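Local coordinates for conserved hypothetical protein (Bacteroides thetaiotaomicron, PDB 2FB6) that is of unknown function but folds as a compact alpha/beta domain on a five-stranded parallel sheet, with a strand order resembling that of DsrE-like proteins, at residues A[13-17]-A[46-50]; A[74-79]-A[95-100]; A[8-14]-A[39-45]. One frame throughout, in Å; residues are numbered along the deposited sequence.

Contact 1 (A[13-17]-A[46-50])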
loop_
_atom_site.group_PDB
_atom_site.type_symbol
_atom_site.label_atom_id
_atom_site.label_comp_id
_atom_site.label_asym_id
_atom_site.label_seq_id
_atom_site.Cartn_x
_atom_site.Cartn_y
_atom_site.Cartn_z
ATOM N N LEU A 13 0.750 -4.502 4.514
ATOM C CA LEU A 13 -0.241 -3.741 5.259
ATOM C C LEU A 13 0.494 -2.585 5.936
ATOM O O LEU A 13 1.241 -2.779 6.900
ATOM C CB LEU A 13 -0.923 -4.640 6.284
ATOM C CG LEU A 13 -1.955 -3.998 7.218
ATOM C CD1 LEU A 13 -3.111 -3.343 6.457
ATOM C CD2 LEU A 13 -2.475 -5.036 8.190
ATOM N N TRP A 14 0.315 -1.388 5.393
ATOM C CA TRP A 14 1.040 -0.217 5.850
ATOM C C TRP A 14 0.155 0.554 6.831
ATOM O O TRP A 14 -0.800 1.226 6.431
ATOM C CB TRP A 14 1.408 0.623 4.620
ATOM C CG TRP A 14 2.014 1.955 4.888
ATOM C CD1 TRP A 14 2.387 2.478 6.100
ATOM C CD2 TRP A 14 2.355 2.931 3.906
ATOM N NE1 TRP A 14 2.902 3.750 5.923
ATOM C CE2 TRP A 14 2.903 4.047 4.585
ATOM C CE3 TRP A 14 2.256 2.972 2.507
ATOM C CZ2 TRP A 14 3.336 5.194 3.914
ATOM C CZ3 TRP A 14 2.675 4.132 1.832
ATOM C CH2 TRP A 14 3.209 5.222 2.539
ATOM N N THR A 15 0.476 0.439 8.119
ATOM C CA THR A 15 -0.259 1.163 9.163
ATOM C C THR A 15 0.566 2.288 9.764
ATOM O O THR A 15 0.009 3.247 10.295
ATOM C CB THR A 15 -0.714 0.243 10.333
ATOM O OG1 THR A 15 0.416 -0.151 11.111
ATOM C CG2 THR A 15 -1.462 -0.999 9.822
ATOM N N THR A 16 1.888 2.164 9.706
ATOM C CA THR A 16 2.756 3.084 10.458
ATOM C C THR A 16 2.800 4.492 9.873
ATOM O O THR A 16 2.696 4.676 8.651
ATOM C CB THR A 16 4.198 2.537 10.584
ATOM O OG1 THR A 16 4.930 3.382 11.480
ATOM C CG2 THR A 16 4.916 2.469 9.225
ATOM N N ASP A 17 2.969 5.481 10.750
ATOM C CA ASP A 17 3.283 6.823 10.284
ATOM C C ASP A 17 4.716 7.223 10.641
ATOM O O ASP A 17 5.053 8.402 10.589
ATOM C CB ASP A 17 2.260 7.861 10.781
ATOM C CG ASP A 17 2.208 7.972 12.294
ATOM O OD1 ASP A 17 3.022 7.338 13.003
ATOM O OD2 ASP A 17 1.347 8.753 12.771
ATOM N N LEU A 46 -3.103 0.852 2.592
ATOM C CA LEU A 46 -2.996 1.983 3.511
ATOM C C LEU A 46 -4.149 1.944 4.496
ATOM O O LEU A 46 -5.303 2.114 4.114
ATOM C CB LEU A 46 -3.053 3.296 2.738
ATOM C CG LEU A 46 -1.793 3.695 1.990
ATOM C CD1 LEU A 46 -2.055 4.906 1.128
ATOM C CD2 LEU A 46 -0.705 4.002 2.993
ATOM N N TRP A 47 -3.853 1.729 5.777
ATOM C CA TRP A 47 -4.929 1.559 6.747
ATOM C C TRP A 47 -4.374 1.873 8.122
ATOM O O TRP A 47 -3.476 1.181 8.589
ATOM C CB TRP A 47 -5.408 0.100 6.692
ATOM C CG TRP A 47 -6.709 -0.183 7.384
ATOM C CD1 TRP A 47 -7.340 0.584 8.321
ATOM C CD2 TRP A 47 -7.508 -1.350 7.214
ATOM N NE1 TRP A 47 -8.496 -0.036 8.739
ATOM C CE2 TRP A 47 -8.626 -1.220 8.060
ATOM C CE3 TRP A 47 -7.404 -2.489 6.399
ATOM C CZ2 TRP A 47 -9.625 -2.201 8.142
ATOM C CZ3 TRP A 47 -8.407 -3.458 6.475
ATOM C CH2 TRP A 47 -9.492 -3.304 7.327
ATOM N N GLY A 48 -4.931 2.893 8.777
ATOM C CA GLY A 48 -4.442 3.319 10.101
ATOM C C GLY A 48 -3.769 4.674 10.044
ATOM O O GLY A 48 -4.137 5.507 9.225
ATOM N N ALA A 49 -2.773 4.888 10.909
ATOM C CA ALA A 49 -2.095 6.191 11.029
ATOM C C ALA A 49 -1.480 6.637 9.690
ATOM O O ALA A 49 -1.429 7.826 9.365
ATOM C CB ALA A 49 -1.041 6.122 12.137
ATOM N N SER A 50 -1.063 5.658 8.899
ATOM C CA SER A 50 -0.506 5.918 7.576
ATOM C C SER A 50 -1.393 6.727 6.632
ATOM O O SER A 50 -0.886 7.458 5.781
ATOM C CB SER A 50 -0.176 4.595 6.905
ATOM O OG SER A 50 -1.355 3.816 6.796
HETATM O O HOH W 1 -0.426 9.884 11.099
#
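The indole of W14 carries two aliphatic groups of 46-50 on the same face. S50 CB stands over the five-membered ring, 3.6 Å from its centroid and 26° off the normal, a CH-pi contact. L46 CD2 lies over the six-membered ring; it belongs to one of two deposited conformers and its closeness to the ring carbons is doubtful, so only the side of approach is secure. In the ring plane, the edge meets the backbone N of T16. W14 NE1 donates to T16 O at 2.9 Å, tilted from the ring plane, which restrains the rotation of the indole. The ring of W47 is approached obliquely by L13 CD1, which also sits 4.1 Å from W47 CB.

Three hydrogen bonds join the chain at and just past the two strand ends. W14 O accepts twice, from opposite faces of its carbonyl plane: S50 OG donates at 2.7 Å from well above it, and W47 N at 3.2 Å in a nearly straight bond (168°). The hydroxyl reaches W14 O because S50 OG is tucked between its own backbone N and carbonyl carbon (chi1 59°). S50 N donates to T15 O at 3.0 Å, also from above the carbonyl plane. Further out, a water bridges the segments, giving its protons to D17 OD2 (2.7 Å) and A49 O (2.9 Å).

The contact ties the end of one parallel strand to the first turn of the helix after its neighbour, with W14 and L46 paired in register. V54 of helix 49-56 and V22 and L26 of helix 19-36 also pack on W14, L46 reaches I74 and A76 of strand 73-77, and T15 and T16 are tied to the C-terminal I117 after strand 113-116.

Contact 2 (A[74-79]-A[95-100])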
loop_
_atom_site.group_PDB
_atom_site.type_symbol
_atom_site.label_atom_id
_atom_site.label_comp_id
_atom_site.label_asym_id
_atom_site.label_seq_id
_atom_site.Cartn_x
_atom_site.Cartn_y
_atom_site.Cartn_z
ATOM N N ILE A 74 -1.774 0.312 -4.952
ATOM C CA ILE A 74 -1.973 0.883 -3.611
ATOM C C ILE A 74 -3.454 1.150 -3.409
ATOM O O ILE A 74 -4.080 1.763 -4.259
ATOM C CB ILE A 74 -1.178 2.197 -3.382
ATOM C CG1 ILE A 74 0.294 1.998 -3.767
ATOM C CG2 ILE A 74 -1.310 2.617 -1.897
ATOM C CD1 ILE A 74 1.152 3.237 -3.602
ATOM N N GLU A 75 -4.004 0.634 -2.308
ATOM C CA GLU A 75 -5.414 0.809 -1.982
ATOM C C GLU A 75 -5.506 1.275 -0.544
ATOM O O GLU A 75 -4.643 0.941 0.268
ATOM C CB GLU A 75 -6.193 -0.493 -2.198
ATOM C CG GLU A 75 -5.589 -1.718 -1.487
ATOM C CD GLU A 75 -6.310 -3.029 -1.799
ATOM O OE1 GLU A 75 -7.341 -2.992 -2.503
ATOM O OE2 GLU A 75 -5.846 -4.090 -1.326
ATOM N N ALA A 76 -6.504 2.105 -0.258
ATOM C CA ALA A 76 -6.645 2.678 1.073
ATOM C C ALA A 76 -8.018 2.366 1.619
ATOM O O ALA A 76 -9.006 2.361 0.874
ATOM C CB ALA A 76 -6.433 4.199 1.037
ATOM N N CYS A 77 -8.063 2.135 2.927
ATOM C CA CYS A 77 -9.297 1.890 3.644
ATOM C C CYS A 77 -10.247 3.075 3.479
ATOM O O CYS A 77 -9.932 4.180 3.895
ATOM C CB CYS A 77 -8.985 1.609 5.119
ATOM S SG CYS A 77 -10.424 1.549 6.210
ATOM N N GLN A 78 -11.406 2.840 2.861
ATOM C CA GLN A 78 -12.380 3.902 2.644
ATOM C C GLN A 78 -12.960 4.429 3.949
ATOM O O GLN A 78 -13.251 5.632 4.047
ATOM C CB GLN A 78 -13.491 3.437 1.694
ATOM C CG GLN A 78 -14.538 4.506 1.403
ATOM C CD GLN A 78 -15.397 4.171 0.191
ATOM O OE1 GLN A 78 -15.001 3.373 -0.663
ATOM N NE2 GLN A 78 -16.573 4.774 0.117
ATOM N N ASP A 79 -13.150 3.556 4.942
ATOM C CA ASP A 79 -13.600 4.034 6.257
ATOM C C ASP A 79 -12.589 5.023 6.838
ATOM O O ASP A 79 -12.969 6.100 7.311
ATOM C CB ASP A 79 -13.782 2.864 7.216
ATOM C CG ASP A 79 -15.032 2.071 6.929
ATOM O OD1 ASP A 79 -16.142 2.565 7.264
ATOM O OD2 ASP A 79 -14.922 0.937 6.391
ATOM N N ILE A 95 -4.455 6.464 -5.715
ATOM C CA ILE A 95 -4.691 5.337 -4.808
ATOM C C ILE A 95 -6.157 4.905 -4.913
ATOM O O ILE A 95 -7.063 5.757 -4.992
ATOM C CB ILE A 95 -4.322 5.744 -3.360
ATOM C CG1 ILE A 95 -2.819 6.023 -3.250
ATOM C CG2 ILE A 95 -4.737 4.689 -2.352
ATOM C CD1 ILE A 95 -2.440 6.851 -2.022
ATOM N N THR A 96 -6.378 3.590 -4.906
ATOM C CA THR A 96 -7.735 3.036 -4.931
ATOM C C THR A 96 -8.330 3.137 -3.540
ATOM O O THR A 96 -7.772 2.619 -2.584
ATOM C CB THR A 96 -7.744 1.556 -5.390
ATOM O OG1 THR A 96 -7.258 1.486 -6.732
ATOM C CG2 THR A 96 -9.173 0.958 -5.318
ATOM N N VAL A 97 -9.476 3.789 -3.422
ATOM C CA VAL A 97 -10.137 3.877 -2.137
ATOM C C VAL A 97 -11.343 2.951 -2.169
ATOM O O VAL A 97 -12.203 3.077 -3.045
ATOM C CB VAL A 97 -10.575 5.333 -1.836
ATOM C CG1 VAL A 97 -11.427 5.426 -0.587
ATOM C CG2 VAL A 97 -9.356 6.237 -1.717
ATOM N N ARG A 98 -11.376 1.990 -1.243
ATOM C CA ARG A 98 -12.491 1.061 -1.174
ATOM C C ARG A 98 -12.631 0.493 0.227
ATOM O O ARG A 98 -11.710 0.587 1.046
ATOM C CB ARG A 98 -12.331 -0.055 -2.207
ATOM C CG ARG A 98 -11.233 -1.021 -1.936
ATOM C CD ARG A 98 -11.414 -2.188 -2.904
ATOM N NE ARG A 98 -10.272 -3.067 -2.874
ATOM C CZ ARG A 98 -10.264 -4.306 -3.357
ATOM N NH1 ARG A 98 -11.356 -4.849 -3.893
ATOM N NH2 ARG A 98 -9.158 -5.017 -3.269
ATOM N N TYR A 99 -13.789 -0.101 0.509
ATOM C CA TYR A 99 -13.989 -0.733 1.815
ATOM C C TYR A 99 -13.095 -1.969 1.897
ATOM O O TYR A 99 -13.136 -2.812 1.011
ATOM C CB TYR A 99 -15.474 -1.036 2.048
ATOM C CG TYR A 99 -16.275 0.239 2.195
ATOM C CD1 TYR A 99 -15.965 1.165 3.188
ATOM C CD2 TYR A 99 -17.331 0.527 1.330
ATOM C CE1 TYR A 99 -16.685 2.366 3.321
ATOM C CE2 TYR A 99 -18.072 1.720 1.469
ATOM C CZ TYR A 99 -17.731 2.621 2.470
ATOM O OH TYR A 99 -18.417 3.806 2.632
HETATM N N MSE A 100 -12.254 -2.021 2.934
HETATM C CA MSE A 100 -11.115 -2.949 2.946
HETATM C C MSE A 100 -11.312 -4.224 3.755
HETATM O O MSE A 100 -10.425 -5.079 3.769
HETATM C CB MSE A 100 -9.849 -2.224 3.440
HETATM C CG MSE A 100 -9.127 -1.444 2.377
HETATM SE SE MSE A 100 -8.533 -2.579 0.908
HETATM C CE MSE A 100 -7.570 -3.958 1.814
HETATM O O HOH W 2 -12.755 0.369 4.663
#
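E75 and T96 pair in register where strand 73-77 runs parallel to strand 96-98, an outermost strand of the sheet; the link between them is a beta-alpha-beta crossover through helices 78-84 and 87-92. The segment axes come within 4.6 Å at an angle of 32°.

Backbone hydrogen bonds alternate as parallel pairing requires. T96 N gives to I74 O, A76 N to T96 O (2.7 Å) and R98 N to A76 O (3.2 Å). The series then runs into the helix start: Q78 N donates to R98 O at 2.9 Å, from well above the carbonyl plane.

Charge pairing falls on the E75 face. R98 grips a single oxygen side-on: NH2 reaches E75 OE1 at 2.8 Å on its syn lone pair, and NE reaches the same OE1 at 3.0 Å, nearly along the C-O axis. E75 CG occupies the position between backbone N and carbonyl carbon (chi1 52°), and the chain runs extended from there to the guanidinium edge. E75 OE2 is held by Y107 of helix 101-109. A glutamine in place of E75 would probably leave the guanidinium of R98 without its counter-charge and less firmly held.

Packing contacts lie on both faces. On the A76 face, A76 CB meets I95 CG2 at 3.8 Å, where I90 also packs. Beyond the strand end the amide of Q78 stacks on one face of the Y99 ring, their planes 22° apart, while Q78 NE2 is hydrogen-bonded to E82 of helix 78-84. On the E75 face, the selenium of selenomethionine M100 lies 3.5 Å from E75 CD.

Contact 3 (A[8-14]-A[39-45])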
loop_
_atom_site.group_PDB
_atom_site.type_symbol
_atom_site.label_atom_id
_atom_site.label_comp_id
_atom_site.label_asym_id
_atom_site.label_seq_id
_atom_site.Cartn_x
_atom_site.Cartn_y
_atom_site.Cartn_z
ATOM N N ASP A 8 4.381 -15.313 -6.228
ATOM C CA ASP A 8 4.768 -14.116 -6.981
ATOM C C ASP A 8 4.202 -12.776 -6.505
ATOM O O ASP A 8 4.464 -11.753 -7.127
ATOM C CB ASP A 8 4.434 -14.306 -8.464
ATOM C CG ASP A 8 5.368 -15.288 -9.148
ATOM O OD1 ASP A 8 6.591 -15.235 -8.911
ATOM O OD2 ASP A 8 4.860 -16.131 -9.912
ATOM N N LYS A 9 3.428 -12.799 -5.422
ATOM C CA LYS A 9 2.805 -11.581 -4.878
ATOM C C LYS A 9 3.221 -11.301 -3.450
ATOM O O LYS A 9 3.196 -12.193 -2.588
ATOM C CB LYS A 9 1.263 -11.657 -4.948
ATOM C CG LYS A 9 0.553 -10.376 -4.479
ATOM C CD LYS A 9 -0.954 -10.502 -4.508
ATOM C CE LYS A 9 -1.634 -9.211 -4.118
ATOM N NZ LYS A 9 -3.095 -9.443 -3.902
ATOM N N LEU A 10 3.564 -10.043 -3.198
ATOM C CA LEU A 10 3.764 -9.570 -1.823
ATOM C C LEU A 10 2.720 -8.521 -1.488
ATOM O O LEU A 10 2.468 -7.627 -2.286
ATOM C CB LEU A 10 5.148 -8.925 -1.677
ATOM C CG LEU A 10 5.487 -8.328 -0.298
ATOM C CD1 LEU A 10 5.479 -9.403 0.792
ATOM C CD2 LEU A 10 6.815 -7.577 -0.370
ATOM N N THR A 11 2.135 -8.621 -0.297
ATOM C CA THR A 11 1.232 -7.597 0.222
ATOM C C THR A 11 1.876 -6.931 1.430
ATOM O O THR A 11 2.473 -7.596 2.286
ATOM C CB THR A 11 -0.111 -8.211 0.569
ATOM O OG1 THR A 11 -0.725 -8.597 -0.666
ATOM C CG2 THR A 11 -1.029 -7.212 1.279
ATOM N N ILE A 12 1.795 -5.604 1.472
ATOM C CA ILE A 12 2.252 -4.892 2.644
ATOM C C ILE A 12 1.047 -4.196 3.250
ATOM O O ILE A 12 0.396 -3.409 2.568
ATOM C CB ILE A 12 3.342 -3.852 2.292
ATOM C CG1 ILE A 12 4.576 -4.560 1.700
ATOM C CG2 ILE A 12 3.731 -3.030 3.546
ATOM C CD1 ILE A 12 5.588 -3.623 1.052
ATOM N N LEU A 13 0.750 -4.502 4.514
ATOM C CA LEU A 13 -0.241 -3.741 5.259
ATOM C C LEU A 13 0.494 -2.585 5.936
ATOM O O LEU A 13 1.241 -2.779 6.900
ATOM C CB LEU A 13 -0.923 -4.640 6.284
ATOM C CG LEU A 13 -1.955 -3.998 7.218
ATOM C CD1 LEU A 13 -3.111 -3.343 6.457
ATOM C CD2 LEU A 13 -2.475 -5.036 8.190
ATOM N N TRP A 14 0.315 -1.388 5.393
ATOM C CA TRP A 14 1.040 -0.217 5.850
ATOM C C TRP A 14 0.155 0.554 6.831
ATOM O O TRP A 14 -0.800 1.226 6.431
ATOM C CB TRP A 14 1.408 0.623 4.620
ATOM C CG TRP A 14 2.014 1.955 4.888
ATOM C CD1 TRP A 14 2.387 2.478 6.100
ATOM C CD2 TRP A 14 2.355 2.931 3.906
ATOM N NE1 TRP A 14 2.902 3.750 5.923
ATOM C CE2 TRP A 14 2.903 4.047 4.585
ATOM C CE3 TRP A 14 2.256 2.972 2.507
ATOM C CZ2 TRP A 14 3.336 5.194 3.914
ATOM C CZ3 TRP A 14 2.675 4.132 1.832
ATOM C CH2 TRP A 14 3.209 5.222 2.539
ATOM N N TRP A 39 9.582 -9.402 -6.849
ATOM C CA TRP A 39 8.177 -9.738 -6.731
ATOM C C TRP A 39 7.484 -9.275 -7.994
ATOM O O TRP A 39 7.627 -8.112 -8.371
ATOM C CB TRP A 39 7.541 -9.040 -5.530
ATOM C CG TRP A 39 8.043 -9.562 -4.239
ATOM C CD1 TRP A 39 8.952 -8.973 -3.397
ATOM C CD2 TRP A 39 7.676 -10.803 -3.634
ATOM N NE1 TRP A 39 9.167 -9.779 -2.308
ATOM C CE2 TRP A 39 8.396 -10.909 -2.426
ATOM C CE3 TRP A 39 6.802 -11.845 -4.000
ATOM C CZ2 TRP A 39 8.283 -12.011 -1.585
ATOM C CZ3 TRP A 39 6.678 -12.931 -3.152
ATOM C CH2 TRP A 39 7.413 -13.005 -1.952
ATOM N N LYS A 40 6.735 -10.160 -8.655
ATOM C CA LYS A 40 6.027 -9.753 -9.869
ATOM C C LYS A 40 4.858 -8.823 -9.548
ATOM O O LYS A 40 4.521 -7.945 -10.342
ATOM C CB LYS A 40 5.564 -10.973 -10.665
ATOM C CG LYS A 40 6.722 -11.795 -11.185
ATOM C CD LYS A 40 6.232 -12.977 -12.030
ATOM C CE LYS A 40 7.396 -13.881 -12.434
ATOM N NZ LYS A 40 8.370 -13.130 -13.258
ATOM N N HIS A 41 4.262 -9.014 -8.373
ATOM C CA HIS A 41 3.091 -8.225 -7.953
ATOM C C HIS A 41 3.327 -7.736 -6.553
ATOM O O HIS A 41 3.715 -8.520 -5.707
ATOM C CB HIS A 41 1.826 -9.099 -7.980
ATOM C CG HIS A 41 1.607 -9.760 -9.302
ATOM N ND1 HIS A 41 1.944 -11.073 -9.544
ATOM C CD2 HIS A 41 1.141 -9.270 -10.473
ATOM C CE1 HIS A 41 1.680 -11.370 -10.806
ATOM N NE2 HIS A 41 1.190 -10.293 -11.389
ATOM N N ILE A 42 3.071 -6.446 -6.319
ATOM C CA ILE A 42 3.154 -5.896 -4.967
ATOM C C ILE A 42 1.939 -5.019 -4.747
ATOM O O ILE A 42 1.655 -4.112 -5.542
ATOM C CB ILE A 42 4.421 -5.048 -4.731
ATOM C CG1 ILE A 42 5.701 -5.862 -5.037
ATOM C CG2 ILE A 42 4.415 -4.489 -3.298
ATOM C CD1 ILE A 42 6.980 -5.105 -4.826
ATOM N N ASN A 43 1.195 -5.343 -3.698
ATOM C CA ASN A 43 0.029 -4.571 -3.295
ATOM C C ASN A 43 0.266 -3.958 -1.920
ATOM O O ASN A 43 0.689 -4.660 -0.999
ATOM C CB ASN A 43 -1.203 -5.481 -3.226
ATOM C CG ASN A 43 -2.459 -4.732 -2.805
ATOM O OD1 ASN A 43 -3.106 -5.081 -1.809
ATOM N ND2 ASN A 43 -2.815 -3.705 -3.563
ATOM N N ILE A 44 -0.026 -2.667 -1.786
ATOM C CA ILE A 44 0.148 -1.982 -0.509
ATOM C C ILE A 44 -1.213 -1.511 -0.033
ATOM O O ILE A 44 -1.950 -0.897 -0.796
ATOM C CB ILE A 44 1.128 -0.782 -0.626
ATOM C CG1 ILE A 44 2.521 -1.276 -1.101
ATOM C CG2 ILE A 44 1.204 -0.038 0.738
ATOM C CD1 ILE A 44 3.539 -0.201 -1.295
ATOM N N ILE A 45 -1.535 -1.831 1.217
ATOM C CA ILE A 45 -2.804 -1.434 1.833
ATOM C C ILE A 45 -2.516 -0.314 2.834
ATOM O O ILE A 45 -1.773 -0.511 3.787
ATOM C CB ILE A 45 -3.461 -2.608 2.591
ATOM C CG1 ILE A 45 -3.640 -3.836 1.682
ATOM C CG2 ILE A 45 -4.784 -2.143 3.208
ATOM C CD1 ILE A 45 -3.910 -5.102 2.488
HETATM O O HOH W 3 7.836 -12.895 -8.039
#
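K9 and H41 sit in register, and the K9 side chain can be traced along the face it shares with H41, T11, N43, L13 and I45. Its CB lies 4.0 Å from H41 CB, and CG is 3.9 Å from that same carbon. Every torsion is close to anti (chi1 -176°), so the chain stays straight and its CE comes alongside N43 CB at 3.9 Å. Beyond CE the ammonium NZ leaves this pair of strands and forms a salt bridge with E112. The same glutamate accepts from T11 OG1, so one glutamate binds two polar side chains of strand 9-14.

Strands 9-14 and 41-46 are the two strands of a beta-alpha-beta unit whose connection is helix 19-36, and they lie side by side in the parallel sheet, their segment axes 4.7 Å apart and 14° from parallel. Six backbone hydrogen bonds, from H41 N to D8 O at one end to W14 N to I45 O at the other, run without a break in register. The straightest is I45 N to I12 O, 2.8 Å with an angle of 173° at the hydrogen.

The opposite face, with L10, I12, I42 and I44, turns toward helix 19-36 and helix 58-70. At its start L10 CB lies over one face of the W39 indole, 3.8 Å from the centroid of the five-membered ring, while D8 C meets the ring edge. W39 NE1 is hydrogen-bonded to the hydroxyl of Y29. At the far end, the edge of the W14 ring receives I44 CG2, which lies in the ring plane. Back on the K9 face, L13 CD1 touches I45 CG2, and T11 CG2 meets I45 CD1 at 3.8 Å.

In the fold
All three contacts use one parallel sheet. Contact 3 lies nearest the chain's centre and has the largest buried share, 8 of 14 touching residues; it pairs inner strands through backbone bonds, with leucine and isoleucine contacts inside and charged or polar residues at the strand starts. Contact 2, half buried (6 of 12), joins an inner strand to an outermost one and holds a salt bridge. Contact 1 (3 of 10) shares L13 and W14 with contact 3; where the strands end its chemistry shifts to hydroxyl and amide bonds, with water at its exposed end. Strand 41-46 mediates: probable hydrogen bonds run from E75 N to I44 O and L46 N to E75 O, while M100 packs against I45 and W47.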